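Local coordinates for protein MccF (Escherichia coli, PDB 4IIY) that probably acts as a carboxypeptidase-like hydrolase of the peptidase S66 family and confers self-immunity to the antibiotic microcin C7, at residues I113-G118 / A145-L150; P127-D132 / A152-K157; K139-Y144 / L160-G165; T344-V349 / E364-T369. The protein carries 1 engineered substitution. All blocks are in the same frame, centred on the assembly; numbering follows the deposited sequence.

Interaction 1: residues I113-G118 / A145-L150; sequences IMSTIG and ADTTAL. Engineered in segment 145-150: Ala145 (natural residue Ser). With 1EI (5'-O-(L-alpha-glutamylsulfamoyl)inosine), chain K.
Ser115 and Thr147 face each other across a single water, which lies 2.7 Å from Ser115 OG, to which it donates, and 2.7 Å from Thr147 OG1. Thr147 can be followed outward from CB, where it forks. One branch, CG2, lies anti to the backbone N and has Ser115 CB beside it at 4.1 Å. The other, OG1, sits beside the backbone N (chi1 -40°) and meets three things: the bridging water, the hydroxyl of Ser115, and, through a weak hydrogen bond, Tyr144 O. The water bridges the two hydroxyls, while Gly118 gives most of the buried area on the 113-118 side.

Further along, the backbone of Gly118 packs on the side chain of Asp146, Gly118 CA to Asp146 CB 4.0 Å, and Asp146 turns its carboxylate to Ser122 N. The bound ligand 5'-O-(L-alpha-glutamylsulfamoyl)inosine (1EI) spans both segments. Gly118 N gives a bent hydrogen bond to the sulfamoyl oxygen, 1EI OAF, at 2.9 Å (137°). Asp146 N donates to the glutamyl carbonyl, 1EI O, at 3.0 Å. A CB on Gly118 would run into that same carbonyl oxygen, so the missing side chain leaves room for the ligand. Ala145, an engineered replacement of the natural serine at the predicted nucleophile position, brings its CB to 3.2 Å from 1EI O.

Its backbone has positive phi (64°), and Thr148 closes the turn by donating both N and OG1 to Ala145 O. A sharp bend between a strand and helix 148-158, bearing the predicted nucleophile position, is consistent with a nucleophile elbow, and the amide of Asp146 is placed as an oxyanion-hole donor would be.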
# COMPACT_ATOMS: atom_id res chain seq x y z
N ILE B 113 -15.05 -16.73 -15.72
CA ILE B 113 -15.48 -15.92 -14.58
C ILE B 113 -14.76 -14.57 -14.68
O ILE B 113 -13.53 -14.52 -14.60
CB ILE B 113 -15.16 -16.62 -13.25
CG1 ILE B 113 -15.99 -17.91 -13.13
CG2 ILE B 113 -15.44 -15.70 -12.07
CD1 ILE B 113 -15.67 -18.75 -11.90
N MET B 114 -15.53 -13.51 -14.88
CA MET B 114 -15.02 -12.18 -15.21
C MET B 114 -15.39 -11.16 -14.14
O MET B 114 -16.55 -11.05 -13.74
CB MET B 114 -15.59 -11.74 -16.56
CG MET B 114 -15.18 -10.34 -17.01
SD MET B 114 -15.90 -9.87 -18.60
CE MET B 114 -14.98 -10.94 -19.71
N SER B 115 -14.40 -10.40 -13.68
CA SER B 115 -14.65 -9.31 -12.75
C SER B 115 -15.52 -8.24 -13.39
O SER B 115 -15.33 -7.92 -14.56
CB SER B 115 -13.31 -8.71 -12.35
OG SER B 115 -13.48 -7.57 -11.54
N THR B 116 -16.45 -7.66 -12.64
CA THR B 116 -17.15 -6.47 -13.14
C THR B 116 -16.25 -5.22 -13.11
O THR B 116 -16.25 -4.42 -14.06
CB THR B 116 -18.43 -6.17 -12.35
OG1 THR B 116 -18.10 -5.99 -10.97
CG2 THR B 116 -19.46 -7.29 -12.51
N ILE B 117 -15.50 -5.07 -12.01
CA ILE B 117 -14.62 -3.94 -11.76
C ILE B 117 -13.81 -4.26 -10.51
O ILE B 117 -14.15 -5.18 -9.76
CB ILE B 117 -15.42 -2.63 -11.55
CG1 ILE B 117 -14.55 -1.39 -11.77
CG2 ILE B 117 -16.09 -2.61 -10.18
CD1 ILE B 117 -15.37 -0.12 -12.06
N GLY B 118 -12.76 -3.49 -10.28
CA GLY B 118 -11.94 -3.64 -9.09
C GLY B 118 -12.42 -2.81 -7.91
O GLY B 118 -13.60 -2.84 -7.56
N ALA B 145 -6.41 -4.83 -11.95
CA ALA B 145 -6.48 -3.81 -10.91
C ALA B 145 -6.59 -4.49 -9.55
O ALA B 145 -5.82 -5.40 -9.26
CB ALA B 145 -7.64 -2.86 -11.17
N ASP B 146 -7.52 -4.07 -8.70
CA ASP B 146 -7.66 -4.72 -7.39
C ASP B 146 -7.84 -6.23 -7.47
O ASP B 146 -7.48 -6.97 -6.53
CB ASP B 146 -8.85 -4.12 -6.62
CG ASP B 146 -9.01 -4.76 -5.27
OD1 ASP B 146 -8.17 -4.49 -4.39
OD2 ASP B 146 -9.95 -5.56 -5.09
N THR B 147 -8.44 -6.70 -8.56
CA THR B 147 -8.69 -8.13 -8.70
C THR B 147 -7.40 -8.96 -8.79
O THR B 147 -7.43 -10.19 -8.66
CB THR B 147 -9.63 -8.38 -9.88
OG1 THR B 147 -10.64 -7.37 -9.89
CG2 THR B 147 -10.30 -9.74 -9.76
N THR B 148 -6.27 -8.29 -8.99
CA THR B 148 -4.97 -8.92 -8.83
C THR B 148 -4.88 -9.79 -7.58
O THR B 148 -4.27 -10.85 -7.60
CB THR B 148 -3.87 -7.84 -8.73
OG1 THR B 148 -3.79 -7.10 -9.95
CG2 THR B 148 -2.50 -8.45 -8.45
N ALA B 149 -5.47 -9.35 -6.48
CA ALA B 149 -5.37 -10.14 -5.25
C ALA B 149 -5.93 -11.55 -5.47
O ALA B 149 -5.36 -12.53 -4.98
CB ALA B 149 -6.07 -9.44 -4.10
N LEU B 150 -7.04 -11.65 -6.19
CA LEU B 150 -7.64 -12.94 -6.51
C LEU B 150 -6.86 -13.71 -7.57
O LEU B 150 -6.67 -14.92 -7.45
CB LEU B 150 -9.08 -12.78 -6.99
CG LEU B 150 -10.02 -12.02 -6.07
CD1 LEU B 150 -11.44 -12.14 -6.60
CD2 LEU B 150 -9.93 -12.53 -4.63
O6 1EI K . -15.97 7.95 -12.30
C6 1EI K . -15.07 7.53 -13.06
N1 1EI K . -14.65 8.25 -14.12
C2 1EI K . -13.69 7.81 -14.95
N3 1EI K . -13.08 6.62 -14.80
C5 1EI K . -14.45 6.21 -12.83
C4 1EI K . -13.42 5.80 -13.78
N7 1EI K . -14.58 5.21 -11.94
C8 1EI K . -13.70 4.24 -12.29
N9 1EI K . -13.02 4.60 -13.38
C1' 1EI K . -11.97 3.82 -14.06
O4' 1EI K . -12.19 2.42 -13.93
C2' 1EI K . -10.65 4.09 -13.37
O2' 1EI K . -9.99 5.19 -14.00
C3' 1EI K . -9.89 2.80 -13.54
O3' 1EI K . -8.94 2.94 -14.59
C4' 1EI K . -10.92 1.77 -13.97
C5' 1EI K . -10.91 0.54 -13.07
O5' 1EI K . -11.27 0.90 -11.73
SBF 1EI K . -10.95 -0.10 -10.60
OAE 1EI K . -11.95 0.05 -9.56
OAF 1EI K . -10.98 -1.40 -11.20
NAQ 1EI K . -9.53 0.25 -10.10
C 1EI K . -8.79 -0.45 -9.21
O 1EI K . -9.10 -1.49 -8.64
CA 1EI K . -7.42 0.09 -8.92
N 1EI K . -7.22 1.37 -9.59
CB 1EI K . -7.22 0.21 -7.42
CG 1EI K . -5.79 -0.14 -7.02
CD 1EI K . -4.87 1.04 -7.26
OE1 1EI K . -5.24 1.95 -8.03
OE2 1EI K . -3.77 1.05 -6.68
O HOH W 1 -11.23 -6.18 -12.28

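Interaction 2: residues P127-D132 / A152-K157; sequences PFLDYD and AGIYAK
Tyr131 lays its ring against Lys157, and this pair supplies most of the buried surface. The contact is a CH-pi interaction: Lys157 CG stands 3.9 Å from the centroid of the Tyr131 ring and only 9° off its normal, which puts it over the middle of the face. Lys157 CB lies over the same face, nearer the rim, 3.7 Å from Tyr131 CD1. The lysine chain is bent at chi2 (-70°), so after crossing the ring it leads its ammonium group off to a salt bridge with Glu256 and a cation-pi contact with Trp257; the ring sees only the aliphatic part.

Ile154 comes to the same ring from its edge, with CG1 near the ring plane and 4.2 Å from Tyr131 CE1. That CG1 also meets Leu129 CD1 at 4.1 Å, the two side chains running at about a right angle. Leu129 serves the tyrosine as well, since its CB lies 3.6 Å above the ring face opposite Lys157. The ring is thus clamped on both faces, and its hydroxyl is hydrogen-bonded to Leu126 O. Replacing Tyr131 by alanine would probably open a gap between Lys157 and Leu129 and leave Leu126 O without this donor.

No hydrogen bond joins the two segments. Asp130, at the N-cap of helix 131-136, binds Ala133 N through OD1. These contacts lay the start of that helix against the flank of helix 148-158, while Phe101 of helix 94-105 packs on both Leu129 and Ile154; Pro127 packs on Leu288 and Phe128 on Asp324 of the second subunit, Phe128 also lying on helix 94-105.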
# COMPACT_ATOMS: atom_id res chain seq x y z
N PRO B 127 -9.23 -15.91 2.31
CA PRO B 127 -9.39 -17.06 3.21
C PRO B 127 -10.65 -17.88 2.96
O PRO B 127 -10.76 -18.99 3.50
CB PRO B 127 -9.46 -16.41 4.60
CG PRO B 127 -8.81 -15.07 4.44
CD PRO B 127 -9.20 -14.64 3.05
N PHE B 128 -11.58 -17.37 2.15
CA PHE B 128 -12.93 -17.92 2.05
C PHE B 128 -13.26 -18.51 0.68
O PHE B 128 -14.37 -19.02 0.47
CB PHE B 128 -13.95 -16.84 2.42
CG PHE B 128 -13.70 -16.22 3.76
CD1 PHE B 128 -13.97 -16.93 4.92
CD2 PHE B 128 -13.15 -14.94 3.87
CE1 PHE B 128 -13.72 -16.38 6.18
CE2 PHE B 128 -12.91 -14.38 5.11
CZ PHE B 128 -13.20 -15.10 6.27
N LEU B 129 -12.32 -18.44 -0.25
CA LEU B 129 -12.56 -19.01 -1.58
C LEU B 129 -12.46 -20.52 -1.53
O LEU B 129 -11.68 -21.09 -0.76
CB LEU B 129 -11.58 -18.47 -2.62
CG LEU B 129 -11.60 -16.97 -2.86
CD1 LEU B 129 -10.69 -16.64 -4.04
CD2 LEU B 129 -13.02 -16.49 -3.12
N ASP B 130 -13.23 -21.19 -2.38
CA ASP B 130 -13.25 -22.64 -2.40
C ASP B 130 -12.19 -23.15 -3.36
O ASP B 130 -12.47 -23.46 -4.52
CB ASP B 130 -14.64 -23.15 -2.79
CG ASP B 130 -14.83 -24.63 -2.51
OD1 ASP B 130 -13.82 -25.36 -2.43
OD2 ASP B 130 -16.01 -25.05 -2.39
N TYR B 131 -10.95 -23.22 -2.87
CA TYR B 131 -9.82 -23.60 -3.71
C TYR B 131 -9.96 -25.01 -4.26
O TYR B 131 -9.60 -25.28 -5.40
CB TYR B 131 -8.48 -23.39 -2.98
CG TYR B 131 -8.30 -21.94 -2.64
CD1 TYR B 131 -8.04 -21.02 -3.64
CD2 TYR B 131 -8.45 -21.48 -1.35
CE1 TYR B 131 -7.91 -19.67 -3.36
CE2 TYR B 131 -8.32 -20.13 -1.06
CZ TYR B 131 -8.06 -19.23 -2.07
OH TYR B 131 -7.93 -17.88 -1.80
N ASP B 132 -10.50 -25.92 -3.45
CA ASP B 132 -10.69 -27.29 -3.92
C ASP B 132 -11.65 -27.32 -5.10
O ASP B 132 -11.43 -28.06 -6.06
CB ASP B 132 -11.22 -28.18 -2.79
CG ASP B 132 -10.16 -28.49 -1.74
OD1 ASP B 132 -8.96 -28.38 -2.06
OD2 ASP B 132 -10.55 -28.84 -0.61
N ALA B 152 -3.66 -13.53 -8.37
CA ALA B 152 -2.41 -14.00 -7.80
C ALA B 152 -2.66 -15.03 -6.69
O ALA B 152 -1.95 -16.04 -6.60
CB ALA B 152 -1.60 -12.82 -7.27
N GLY B 153 -3.63 -14.77 -5.83
CA GLY B 153 -3.93 -15.67 -4.74
C GLY B 153 -4.39 -17.04 -5.20
O GLY B 153 -4.00 -18.07 -4.65
N ILE B 154 -5.24 -17.07 -6.23
CA ILE B 154 -5.70 -18.33 -6.79
C ILE B 154 -4.54 -19.09 -7.42
O ILE B 154 -4.41 -20.31 -7.23
CB ILE B 154 -6.85 -18.10 -7.80
CG1 ILE B 154 -8.12 -17.68 -7.04
CG2 ILE B 154 -7.10 -19.34 -8.64
CD1 ILE B 154 -9.25 -17.18 -7.93
N TYR B 155 -3.67 -18.40 -8.14
CA TYR B 155 -2.49 -19.04 -8.69
C TYR B 155 -1.61 -19.64 -7.59
O TYR B 155 -1.16 -20.79 -7.67
CB TYR B 155 -1.68 -18.05 -9.55
CG TYR B 155 -0.37 -18.61 -10.05
CD1 TYR B 155 -0.34 -19.55 -11.07
CD2 TYR B 155 0.83 -18.21 -9.48
CE1 TYR B 155 0.87 -20.06 -11.52
CE2 TYR B 155 2.04 -18.72 -9.93
CZ TYR B 155 2.05 -19.64 -10.95
OH TYR B 155 3.27 -20.15 -11.38
N ALA B 156 -1.37 -18.86 -6.54
CA ALA B 156 -0.54 -19.32 -5.43
C ALA B 156 -1.09 -20.59 -4.78
O ALA B 156 -0.33 -21.50 -4.44
CB ALA B 156 -0.37 -18.21 -4.38
N LYS B 157 -2.41 -20.66 -4.63
CA LYS B 157 -3.04 -21.79 -3.95
C LYS B 157 -3.26 -23.01 -4.83
O LYS B 157 -3.30 -24.14 -4.32
CB LYS B 157 -4.38 -21.36 -3.36
CG LYS B 157 -4.26 -20.53 -2.10
CD LYS B 157 -3.76 -21.39 -0.94
CE LYS B 157 -3.66 -20.60 0.36
NZ LYS B 157 -3.14 -21.46 1.46

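Interaction 3: residues K139-Y144 / L160-G165; sequences KIIIGY and LITFYG
The ring of Tyr164 takes Tyr144 on one face: Tyr144 CB makes a CH-pi contact 3.7 Å from the Tyr164 centroid, 21° off the normal and shifted toward the rim. Gly143 O lies over the same face. Tyr144 has its CG between backbone N and carbonyl carbon (chi1 73°), which swings its own ring off so that Tyr164 OH lies at the Tyr144 edge and His338 packs edge-to-face. Phe163 has Ile141 O at its edge, in plane, with Ile140 CG2 3.8 Å from Phe163 CD2.

Three backbone bonds join the strands in parallel: Phe163 N to Ile141 O (2.9 Å), Gly143 N to Phe163 O (weak, 3.3 Å), and Gly165 N to Gly143 O (3.0 Å). Before this ladder a water bridges Lys139 O, Ile141 N and Ile161 O.

Tyr164 OH binds Glu270 OE2, of the predicted charge relay, and Ala145 N; a phenylalanine in its place is likely to leave both without this partner.

Helix 148-158 links the two strands as a beta-alpha-beta unit; strand 110-115 flanks strand 140-143, strand 345-347 flanks strand 162-164, and helix 178-191 packs on Ile140, Ile142 and Phe163.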
# COMPACT_ATOMS: atom_id res chain seq x y z
N LYS B 139 -11.62 -22.87 -14.52
CA LYS B 139 -12.26 -21.96 -15.46
C LYS B 139 -11.31 -20.82 -15.75
O LYS B 139 -10.33 -20.62 -15.03
CB LYS B 139 -13.58 -21.41 -14.88
CG LYS B 139 -14.65 -22.49 -14.63
CD LYS B 139 -15.87 -21.90 -13.94
CE LYS B 139 -16.78 -22.99 -13.38
NZ LYS B 139 -17.29 -23.92 -14.44
N ILE B 140 -11.59 -20.08 -16.82
CA ILE B 140 -10.86 -18.86 -17.12
C ILE B 140 -11.28 -17.78 -16.13
O ILE B 140 -12.45 -17.39 -16.10
CB ILE B 140 -11.15 -18.39 -18.55
CG1 ILE B 140 -10.71 -19.45 -19.56
CG2 ILE B 140 -10.48 -17.04 -18.82
CD1 ILE B 140 -11.27 -19.23 -20.95
N ILE B 141 -10.35 -17.30 -15.31
CA ILE B 141 -10.63 -16.24 -14.35
C ILE B 141 -9.89 -15.01 -14.84
O ILE B 141 -8.68 -15.07 -15.07
CB ILE B 141 -10.12 -16.60 -12.93
CG1 ILE B 141 -10.51 -18.03 -12.54
CG2 ILE B 141 -10.60 -15.57 -11.91
CD1 ILE B 141 -11.97 -18.27 -12.47
N ILE B 142 -10.62 -13.91 -15.03
CA ILE B 142 -10.07 -12.73 -15.69
C ILE B 142 -10.54 -11.42 -15.06
O ILE B 142 -11.70 -11.28 -14.65
CB ILE B 142 -10.36 -12.77 -17.22
CG1 ILE B 142 -9.58 -11.69 -17.98
CG2 ILE B 142 -11.87 -12.69 -17.49
CD1 ILE B 142 -9.52 -11.96 -19.47
N GLY B 143 -9.60 -10.49 -14.95
CA GLY B 143 -9.87 -9.14 -14.47
C GLY B 143 -8.54 -8.44 -14.28
O GLY B 143 -7.51 -8.92 -14.75
N TYR B 144 -8.55 -7.30 -13.60
CA TYR B 144 -7.31 -6.56 -13.40
C TYR B 144 -7.41 -5.66 -12.17
O TYR B 144 -8.39 -5.74 -11.42
CB TYR B 144 -6.89 -5.80 -14.68
CG TYR B 144 -7.72 -4.58 -15.05
CD1 TYR B 144 -7.23 -3.31 -14.82
CD2 TYR B 144 -8.97 -4.71 -15.65
CE1 TYR B 144 -7.96 -2.18 -15.17
CE2 TYR B 144 -9.70 -3.59 -16.01
CZ TYR B 144 -9.20 -2.34 -15.75
OH TYR B 144 -9.97 -1.25 -16.11
N LEU B 160 -3.44 -22.66 -10.94
CA LEU B 160 -4.25 -22.30 -12.11
C LEU B 160 -3.72 -21.06 -12.82
O LEU B 160 -3.42 -20.05 -12.19
CB LEU B 160 -5.69 -22.05 -11.68
CG LEU B 160 -6.69 -21.62 -12.76
CD1 LEU B 160 -6.85 -22.70 -13.84
CD2 LEU B 160 -8.03 -21.30 -12.12
N ILE B 161 -3.59 -21.15 -14.14
CA ILE B 161 -3.21 -20.00 -14.94
C ILE B 161 -4.44 -19.11 -15.12
O ILE B 161 -5.42 -19.49 -15.77
CB ILE B 161 -2.63 -20.43 -16.30
CG1 ILE B 161 -1.40 -21.33 -16.08
CG2 ILE B 161 -2.31 -19.20 -17.14
CD1 ILE B 161 -0.34 -20.72 -15.18
N THR B 162 -4.39 -17.95 -14.47
CA THR B 162 -5.42 -16.92 -14.54
C THR B 162 -4.94 -15.77 -15.44
O THR B 162 -3.79 -15.78 -15.91
CB THR B 162 -5.76 -16.36 -13.14
OG1 THR B 162 -4.63 -15.67 -12.60
CG2 THR B 162 -6.18 -17.49 -12.21
N PHE B 163 -5.82 -14.80 -15.71
CA PHE B 163 -5.58 -13.82 -16.76
C PHE B 163 -5.71 -12.38 -16.29
O PHE B 163 -6.71 -12.00 -15.69
CB PHE B 163 -6.54 -14.07 -17.92
CG PHE B 163 -6.32 -15.39 -18.59
CD1 PHE B 163 -5.55 -15.49 -19.73
CD2 PHE B 163 -6.83 -16.55 -18.03
CE1 PHE B 163 -5.31 -16.73 -20.32
CE2 PHE B 163 -6.60 -17.79 -18.61
CZ PHE B 163 -5.84 -17.88 -19.76
N TYR B 164 -4.67 -11.59 -16.59
CA TYR B 164 -4.73 -10.14 -16.41
C TYR B 164 -5.37 -9.59 -17.67
O TYR B 164 -4.78 -9.67 -18.74
CB TYR B 164 -3.33 -9.54 -16.22
CG TYR B 164 -3.38 -8.30 -15.36
CD1 TYR B 164 -3.59 -8.41 -13.99
CD2 TYR B 164 -3.27 -7.02 -15.90
CE1 TYR B 164 -3.67 -7.31 -13.18
CE2 TYR B 164 -3.34 -5.89 -15.09
CZ TYR B 164 -3.55 -6.05 -13.73
OH TYR B 164 -3.66 -4.98 -12.86
N GLY B 165 -6.57 -9.06 -17.56
CA GLY B 165 -7.30 -8.66 -18.75
C GLY B 165 -8.61 -8.01 -18.39
O GLY B 165 -8.84 -7.63 -17.24
O HOH W 2 -8.04 -18.96 -15.19

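Interaction 4: residues T344-V349 / E364-T369; sequences TLPLGV and EQYLST
Pro346 and Tyr366 provide the apolar part of the contact. Pro346 CB is 3.9 Å from Tyr366 CB, and Pro346 CG stands 4.0 Å above the plane of the Tyr366 ring, displaced toward its rim. Val349 adds CG1, 4.1 Å from Tyr366 CB, so that the root of the tyrosine side chain meets both residues. Placing CG between the backbone N and the carbonyl carbon (chi1 59°) turns the ring face to the proline.

A second group of contacts brings polar atoms against carbon. The extended side chain of Glu364 runs beside Val349, its OE1 3.4 Å from Val349 CA and 3.6 Å from Val349 CB. Glu364 OE1 accepts from Lys350 N, the residue following Val349. Gln365 O lies 3.9 Å from the methyl CG1 of Val349.

Hydrogen bonds appear within the 364-369 segment rather than across the contact: Gln365 NE2 reaches Leu367 O at 2.9 Å and 160°. Tyr366 OH is tied to Ile189 O and Arg192 NH1.

With no direct hydrogen bond between 344-349 and 364-369, the fit rests mainly on van der Waals packing, with a carboxylate held beside it by Lys350 N; Glu364 OE1 and Tyr366 OH find their partners outside the two segments.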
# COMPACT_ATOMS: atom_id res chain seq x y z
N THR B 344 -4.97 -8.95 -23.27
CA THR B 344 -5.17 -10.03 -22.31
C THR B 344 -3.87 -10.81 -22.13
O THR B 344 -3.25 -11.22 -23.13
CB THR B 344 -6.31 -10.95 -22.77
OG1 THR B 344 -7.56 -10.24 -22.70
CG2 THR B 344 -6.40 -12.19 -21.90
N LEU B 345 -3.46 -11.04 -20.88
CA LEU B 345 -2.17 -11.66 -20.56
C LEU B 345 -2.33 -12.81 -19.56
O LEU B 345 -2.77 -12.60 -18.43
CB LEU B 345 -1.24 -10.62 -19.94
CG LEU B 345 0.15 -11.09 -19.52
CD1 LEU B 345 1.01 -11.39 -20.73
CD2 LEU B 345 0.82 -10.03 -18.64
N PRO B 346 -1.96 -14.04 -19.95
CA PRO B 346 -1.94 -15.11 -18.95
C PRO B 346 -0.80 -14.87 -17.96
O PRO B 346 0.30 -14.49 -18.37
CB PRO B 346 -1.68 -16.37 -19.79
CG PRO B 346 -0.91 -15.87 -20.97
CD PRO B 346 -1.48 -14.49 -21.27
N LEU B 347 -1.07 -15.08 -16.68
CA LEU B 347 -0.05 -14.96 -15.64
C LEU B 347 0.43 -16.33 -15.17
O LEU B 347 -0.37 -17.24 -14.98
CB LEU B 347 -0.61 -14.20 -14.44
CG LEU B 347 -1.09 -12.77 -14.70
CD1 LEU B 347 -1.85 -12.25 -13.49
CD2 LEU B 347 0.08 -11.88 -15.02
N GLY B 348 1.75 -16.46 -14.98
CA GLY B 348 2.32 -17.69 -14.47
C GLY B 348 2.84 -18.65 -15.52
O GLY B 348 3.20 -19.78 -15.20
N VAL B 349 2.88 -18.20 -16.77
CA VAL B 349 3.48 -18.97 -17.86
C VAL B 349 4.63 -18.19 -18.48
O VAL B 349 4.77 -16.99 -18.26
CB VAL B 349 2.46 -19.33 -18.97
CG1 VAL B 349 1.35 -20.22 -18.42
CG2 VAL B 349 1.87 -18.06 -19.62
N GLU B 364 4.48 -20.54 -23.68
CA GLU B 364 4.05 -21.72 -22.96
C GLU B 364 2.53 -21.86 -23.02
O GLU B 364 1.80 -20.86 -22.91
CB GLU B 364 4.52 -21.64 -21.50
CG GLU B 364 3.98 -22.75 -20.62
CD GLU B 364 4.40 -22.63 -19.17
OE1 GLU B 364 5.17 -21.71 -18.82
OE2 GLU B 364 3.95 -23.46 -18.35
N GLN B 365 2.04 -23.09 -23.19
CA GLN B 365 0.61 -23.37 -23.23
C GLN B 365 -0.09 -22.85 -21.98
O GLN B 365 0.39 -23.06 -20.86
CB GLN B 365 0.37 -24.87 -23.36
CG GLN B 365 -1.09 -25.25 -23.49
CD GLN B 365 -1.28 -26.76 -23.62
OE1 GLN B 365 -0.31 -27.51 -23.71
NE2 GLN B 365 -2.53 -27.20 -23.62
N TYR B 366 -1.22 -22.18 -22.17
CA TYR B 366 -1.90 -21.50 -21.07
C TYR B 366 -3.40 -21.80 -20.97
O TYR B 366 -4.06 -21.34 -20.04
CB TYR B 366 -1.64 -19.98 -21.15
CG TYR B 366 -2.11 -19.37 -22.45
CD1 TYR B 366 -3.43 -18.94 -22.60
CD2 TYR B 366 -1.26 -19.26 -23.54
CE1 TYR B 366 -3.87 -18.39 -23.80
CE2 TYR B 366 -1.68 -18.72 -24.73
CZ TYR B 366 -2.98 -18.29 -24.87
OH TYR B 366 -3.39 -17.76 -26.08
N LEU B 367 -3.92 -22.59 -21.92
CA LEU B 367 -5.26 -23.16 -21.84
C LEU B 367 -5.19 -24.59 -22.37
O LEU B 367 -4.28 -24.92 -23.12
CB LEU B 367 -6.27 -22.34 -22.67
CG LEU B 367 -6.64 -20.94 -22.14
CD1 LEU B 367 -7.29 -20.08 -23.21
CD2 LEU B 367 -7.54 -21.03 -20.92
N SER B 368 -6.14 -25.42 -21.96
CA SER B 368 -6.24 -26.78 -22.48
C SER B 368 -6.49 -26.77 -23.98
O SER B 368 -7.11 -25.84 -24.51
CB SER B 368 -7.38 -27.53 -21.78
OG SER B 368 -7.16 -27.59 -20.39
N THR B 369 -6.00 -27.78 -24.68
CA THR B 369 -6.13 -27.82 -26.14
C THR B 369 -7.58 -28.07 -26.56
O THR B 369 -7.97 -27.76 -27.69
CB THR B 369 -5.22 -28.88 -26.77
OG1 THR B 369 -5.53 -30.17 -26.23
CG2 THR B 369 -3.76 -28.56 -26.48

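Interactions 1, 3 and 4 share one sheet, in which strands 110-115, 140-143, 162-164 and 345-347 lie side by side. Ile113 N to Ile140 O (2.7 Å) ties interaction 1 to interaction 3, and Tyr164 N to Leu345 O (2.8 Å) ties interaction 3 to interaction 4; centres are about 9 Å apart in each case. Interaction 2 sits on the helix that leads from the predicted nucleophile position, touching interaction 1 through Leu150 CD2 and Leu129 CD1 (4.2 Å). Interaction 1 (Ile117, Gly118, Ala145, Asp146) and interaction 3 (Tyr144) both contribute to the ligand pocket, whereas interactions 2 and 4 are remote from it.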